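Local atomic coordinates of phage tail sheath protein (Desulfitobacterium hafniense, PDB entry 3HXL), a protein that probably assembles into the contractile sheath around the tail tube of a myovirus-type phage or a phage-derived particle. Residues A[110-123]-A[167-180]. Residues are numbered along the deposited sequence; the frame is centred on the assembly and turned at random.
Sequences GGARGNDITLVIQE and LTETAGAPLINGSD
I121 lies obliquely across T170 on the buried side of the antiparallel pairing between 117-123 and 170-174, its CB 3.7 Å from T170 CG2, and its own CG2 lies against T168 O. T170 OG1 stands anti to the backbone N (chi1 176°), which leaves CG2 between N and the carbonyl carbon and turned onto I121. Further along, the L175 side chain slants over that of I117, CD1 of L175 3.8 Å from CG2 of I117, while L175 N donates to I117 O. L119 and A173 form a hydrogen-bonded pair on the same face as I121 and T170, with a beta bulge between the two pairs: the register slips by one residue around A171 and G172. Strand 170-174 is an outermost strand, within this chain, of a four-stranded antiparallel sheet in the beta-sandwich domain of the sheath protein; L119, A173 and L175 pack on strand 97-100, and L119, I121 and L167 on strand 103-107. On the other face, T118 and P174 lie side by side in a more open setting, T118 OG1 3.5 Å from P174 CG. At the exposed end, E169 reaches along the strand edge and E123 N donates to E169 OE2 at 2.7 Å, on the anti side but tilted 33° out of the carboxylate plane; Q122 NE2 adds only a weak bond to T170 O. Beyond the strands, the N115 amide grips G178 twice: OD1 accepts from G178 N on a lone pair, and ND2 donates to G178 O (2.9 Å) from above the carbonyl plane. A water bridges N115 O and L175 O beside this clasp. D180 OD1 accepts a hydrogen bond from A112 N (2.9 Å), which comes from above the carboxylate plane, 41° out of it, while OD2 is hydrogen-bonded to S43 OG.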
loop_
_atom_site.group_PDB
_atom_site.type_symbol
_atom_site.label_atom_id
_atom_site.label_comp_id
_atom_site.label_asym_id
_atom_site.label_seq_id
_atom_site.Cartn_x
_atom_site.Cartn_y
_atom_site.Cartn_z
ATOM N N GLY A 110 20.930 -5.630 -7.714
ATOM C CA GLY A 110 20.817 -6.122 -9.071
ATOM C C GLY A 110 19.769 -5.299 -9.799
ATOM O O GLY A 110 18.906 -4.691 -9.164
ATOM N N GLY A 111 19.845 -5.271 -11.123
ATOM C CA GLY A 111 18.887 -4.512 -11.903
ATOM C C GLY A 111 19.557 -3.773 -13.041
ATOM O O GLY A 111 20.780 -3.619 -13.057
ATOM N N ALA A 112 18.751 -3.315 -13.995
ATOM C CA ALA A 112 19.252 -2.585 -15.153
ATOM C C ALA A 112 19.788 -1.214 -14.752
ATOM O O ALA A 112 20.546 -0.591 -15.496
ATOM C CB ALA A 112 18.138 -2.426 -16.185
ATOM N N ARG A 113 19.392 -0.742 -13.576
ATOM C CA ARG A 113 19.846 0.560 -13.106
ATOM C C ARG A 113 21.359 0.537 -12.890
ATOM O O ARG A 113 22.019 1.573 -12.939
ATOM C CB ARG A 113 19.114 0.928 -11.814
ATOM C CG ARG A 113 19.492 2.272 -11.219
ATOM C CD ARG A 113 19.446 3.396 -12.240
ATOM N NE ARG A 113 19.297 4.691 -11.580
ATOM C CZ ARG A 113 19.413 5.868 -12.187
ATOM N NH1 ARG A 113 19.687 5.924 -13.483
ATOM N NH2 ARG A 113 19.247 6.988 -11.496
ATOM N N GLY A 114 21.905 -0.652 -12.663
ATOM C CA GLY A 114 23.337 -0.769 -12.469
ATOM C C GLY A 114 24.114 -0.393 -13.722
ATOM O O GLY A 114 25.262 0.046 -13.636
ATOM N N ASN A 115 23.498 -0.554 -14.892
ATOM C CA ASN A 115 24.179 -0.216 -16.140
ATOM C C ASN A 115 24.294 1.293 -16.370
ATOM O O ASN A 115 24.938 1.732 -17.323
ATOM C CB ASN A 115 23.478 -0.861 -17.339
ATOM C CG ASN A 115 23.368 -2.369 -17.217
ATOM O OD1 ASN A 115 24.330 -3.052 -16.848
ATOM N ND2 ASN A 115 22.194 -2.899 -17.539
ATOM N N ASP A 116 23.670 2.089 -15.507
ATOM C CA ASP A 116 23.746 3.545 -15.642
ATOM C C ASP A 116 24.881 4.084 -14.781
ATOM O O ASP A 116 25.041 5.295 -14.629
ATOM C CB ASP A 116 22.443 4.216 -15.203
ATOM C CG ASP A 116 21.251 3.795 -16.040
ATOM O OD1 ASP A 116 21.446 3.418 -17.212
ATOM O OD2 ASP A 116 20.116 3.858 -15.523
ATOM N N ILE A 117 25.657 3.176 -14.205
ATOM C CA ILE A 117 26.775 3.560 -13.355
ATOM C C ILE A 117 28.069 3.472 -14.153
ATOM O O ILE A 117 28.261 2.548 -14.943
ATOM C CB ILE A 117 26.881 2.631 -12.132
ATOM C CG1 ILE A 117 25.522 2.544 -11.429
ATOM C CG2 ILE A 117 27.934 3.166 -11.161
ATOM C CD1 ILE A 117 25.496 1.595 -10.247
ATOM N N THR A 118 28.952 4.439 -13.947
ATOM C CA THR A 118 30.234 4.450 -14.641
ATOM C C THR A 118 31.352 4.800 -13.673
ATOM O O THR A 118 31.235 5.737 -12.881
ATOM C CB THR A 118 30.245 5.468 -15.802
ATOM O OG1 THR A 118 29.262 5.095 -16.775
ATOM C CG2 THR A 118 31.616 5.501 -16.474
ATOM N N LEU A 119 32.433 4.033 -13.743
ATOM C CA LEU A 119 33.590 4.246 -12.881
ATOM C C LEU A 119 34.614 5.148 -13.562
ATOM O O LEU A 119 34.879 5.012 -14.754
ATOM C CB LEU A 119 34.247 2.906 -12.548
ATOM C CG LEU A 119 35.619 2.988 -11.876
ATOM C CD1 LEU A 119 35.466 3.507 -10.459
ATOM C CD2 LEU A 119 36.271 1.614 -11.877
ATOM N N VAL A 120 35.177 6.068 -12.788
ATOM C CA VAL A 120 36.194 6.987 -13.280
ATOM C C VAL A 120 37.348 7.008 -12.278
ATOM O O VAL A 120 37.147 7.283 -11.091
ATOM C CB VAL A 120 35.628 8.420 -13.445
ATOM C CG1 VAL A 120 36.742 9.380 -13.862
ATOM C CG2 VAL A 120 34.522 8.424 -14.495
ATOM N N ILE A 121 38.550 6.697 -12.762
ATOM C CA ILE A 121 39.752 6.673 -11.928
ATOM C C ILE A 121 40.823 7.534 -12.589
ATOM O O ILE A 121 41.334 7.204 -13.658
ATOM C CB ILE A 121 40.293 5.227 -11.760
ATOM C CG1 ILE A 121 39.219 4.341 -11.124
ATOM C CG2 ILE A 121 41.531 5.229 -10.871
ATOM C CD1 ILE A 121 39.620 2.881 -11.022
ATOM N N GLN A 122 41.144 8.651 -11.949
ATOM C CA GLN A 122 42.137 9.572 -12.471
ATOM C C GLN A 122 43.144 9.937 -11.392
ATOM O O GLN A 122 42.791 10.109 -10.223
ATOM C CB GLN A 122 41.446 10.838 -12.994
ATOM C CG GLN A 122 40.515 10.589 -14.173
ATOM C CD GLN A 122 41.261 10.392 -15.482
ATOM O OE1 GLN A 122 41.821 11.340 -16.034
ATOM N NE2 GLN A 122 41.281 9.157 -15.979
ATOM N N GLU A 123 44.408 10.041 -11.790
ATOM C CA GLU A 123 45.463 10.402 -10.858
ATOM C C GLU A 123 45.104 11.754 -10.254
ATOM O O GLU A 123 44.654 12.656 -10.962
ATOM C CB GLU A 123 46.798 10.486 -11.600
ATOM C CG GLU A 123 47.960 10.988 -10.767
ATOM C CD GLU A 123 49.230 11.116 -11.587
ATOM O OE1 GLU A 123 49.728 10.078 -12.073
ATOM O OE2 GLU A 123 49.722 12.251 -11.749
ATOM N N LEU A 167 45.678 0.531 -7.952
ATOM C CA LEU A 167 44.645 1.004 -8.853
ATOM C C LEU A 167 45.237 1.358 -10.210
ATOM O O LEU A 167 46.440 1.609 -10.335
ATOM C CB LEU A 167 43.962 2.237 -8.262
ATOM C CG LEU A 167 43.070 2.021 -7.033
ATOM C CD1 LEU A 167 42.897 3.338 -6.287
ATOM C CD2 LEU A 167 41.719 1.458 -7.467
ATOM N N THR A 168 44.372 1.371 -11.218
ATOM C CA THR A 168 44.729 1.706 -12.591
ATOM C C THR A 168 43.731 2.757 -13.067
ATOM O O THR A 168 42.544 2.672 -12.760
ATOM C CB THR A 168 44.625 0.473 -13.520
ATOM O OG1 THR A 168 45.710 -0.424 -13.253
ATOM C CG2 THR A 168 44.661 0.896 -14.982
ATOM N N GLU A 169 44.208 3.743 -13.818
ATOM C CA GLU A 169 43.339 4.806 -14.317
ATOM C C GLU A 169 42.339 4.348 -15.371
ATOM O O GLU A 169 42.489 3.292 -15.980
ATOM C CB GLU A 169 44.170 5.945 -14.910
ATOM C CG GLU A 169 44.838 6.849 -13.892
ATOM C CD GLU A 169 45.493 8.055 -14.544
ATOM O OE1 GLU A 169 46.427 7.861 -15.352
ATOM O OE2 GLU A 169 45.067 9.194 -14.254
ATOM N N THR A 170 41.311 5.164 -15.574
ATOM C CA THR A 170 40.292 4.901 -16.580
ATOM C C THR A 170 39.478 6.166 -16.783
ATOM O O THR A 170 39.031 6.789 -15.821
ATOM C CB THR A 170 39.344 3.734 -16.181
ATOM O OG1 THR A 170 38.314 3.603 -17.170
ATOM C CG2 THR A 170 38.705 3.981 -14.822
ATOM N N ALA A 171 39.308 6.556 -18.040
ATOM C CA ALA A 171 38.546 7.751 -18.367
ATOM C C ALA A 171 37.067 7.465 -18.158
ATOM O O ALA A 171 36.285 8.368 -17.870
ATOM C CB ALA A 171 38.808 8.159 -19.818
ATOM N N GLY A 172 36.690 6.199 -18.297
ATOM C CA GLY A 172 35.300 5.827 -18.119
ATOM C C GLY A 172 35.098 4.343 -18.313
ATOM O O GLY A 172 35.324 3.818 -19.403
ATOM N N ALA A 173 34.678 3.669 -17.247
ATOM C CA ALA A 173 34.434 2.235 -17.285
ATOM C C ALA A 173 33.031 1.956 -16.761
ATOM O O ALA A 173 32.838 1.720 -15.571
ATOM C CB ALA A 173 35.466 1.506 -16.435
ATOM N N PRO A 174 32.029 1.997 -17.649
ATOM C CA PRO A 174 30.634 1.746 -17.278
ATOM C C PRO A 174 30.423 0.315 -16.805
ATOM O O PRO A 174 31.012 -0.617 -17.349
ATOM C CB PRO A 174 29.875 2.034 -18.575
ATOM C CG PRO A 174 30.744 3.050 -19.260
ATOM C CD PRO A 174 32.118 2.470 -19.041
ATOM N N LEU A 175 29.597 0.137 -15.780
ATOM C CA LEU A 175 29.318 -1.205 -15.293
ATOM C C LEU A 175 28.344 -1.830 -16.286
ATOM O O LEU A 175 27.539 -1.124 -16.888
ATOM C CB LEU A 175 28.693 -1.159 -13.895
ATOM C CG LEU A 175 29.614 -0.892 -12.699
ATOM C CD1 LEU A 175 30.129 0.538 -12.718
ATOM C CD2 LEU A 175 28.837 -1.155 -11.413
ATOM N N ILE A 176 28.427 -3.141 -16.476
ATOM C CA ILE A 176 27.533 -3.811 -17.413
ATOM C C ILE A 176 27.042 -5.156 -16.902
ATOM O O ILE A 176 27.425 -5.603 -15.822
ATOM C CB ILE A 176 28.208 -4.037 -18.792
ATOM C CG1 ILE A 176 29.432 -4.946 -18.641
ATOM C CG2 ILE A 176 28.598 -2.704 -19.410
ATOM C CD1 ILE A 176 30.607 -4.296 -17.951
ATOM N N ASN A 177 26.188 -5.788 -17.706
ATOM C CA ASN A 177 25.602 -7.085 -17.397
ATOM C C ASN A 177 24.474 -7.010 -16.375
ATOM O O ASN A 177 24.009 -8.035 -15.880
ATOM C CB ASN A 177 26.671 -8.069 -16.913
ATOM C CG ASN A 177 27.559 -8.557 -18.037
ATOM O OD1 ASN A 177 27.069 -8.999 -19.076
ATOM N ND2 ASN A 177 28.869 -8.487 -17.836
ATOM N N GLY A 178 24.033 -5.799 -16.059
ATOM C CA GLY A 178 22.947 -5.656 -15.108
ATOM C C GLY A 178 21.614 -5.895 -15.792
ATOM O O GLY A 178 21.476 -5.643 -16.990
ATOM N N SER A 179 20.634 -6.390 -15.039
ATOM C CA SER A 179 19.302 -6.647 -15.581
ATOM C C SER A 179 18.296 -6.964 -14.480
ATOM O O SER A 179 18.666 -7.363 -13.375
ATOM C CB SER A 179 19.338 -7.803 -16.585
ATOM O OG SER A 179 19.762 -9.004 -15.971
ATOM N N ASP A 180 17.018 -6.785 -14.798
ATOM C CA ASP A 180 15.949 -7.040 -13.844
ATOM C C ASP A 180 15.537 -8.510 -13.864
ATOM O O ASP A 180 15.031 -9.041 -12.871
ATOM C CB ASP A 180 14.747 -6.148 -14.158
ATOM C CG ASP A 180 15.112 -4.675 -14.177
ATOM O OD1 ASP A 180 16.079 -4.300 -13.482
ATOM O OD2 ASP A 180 14.431 -3.890 -14.872
HETATM O O HOH W 1 26.457 -0.063 -19.035
#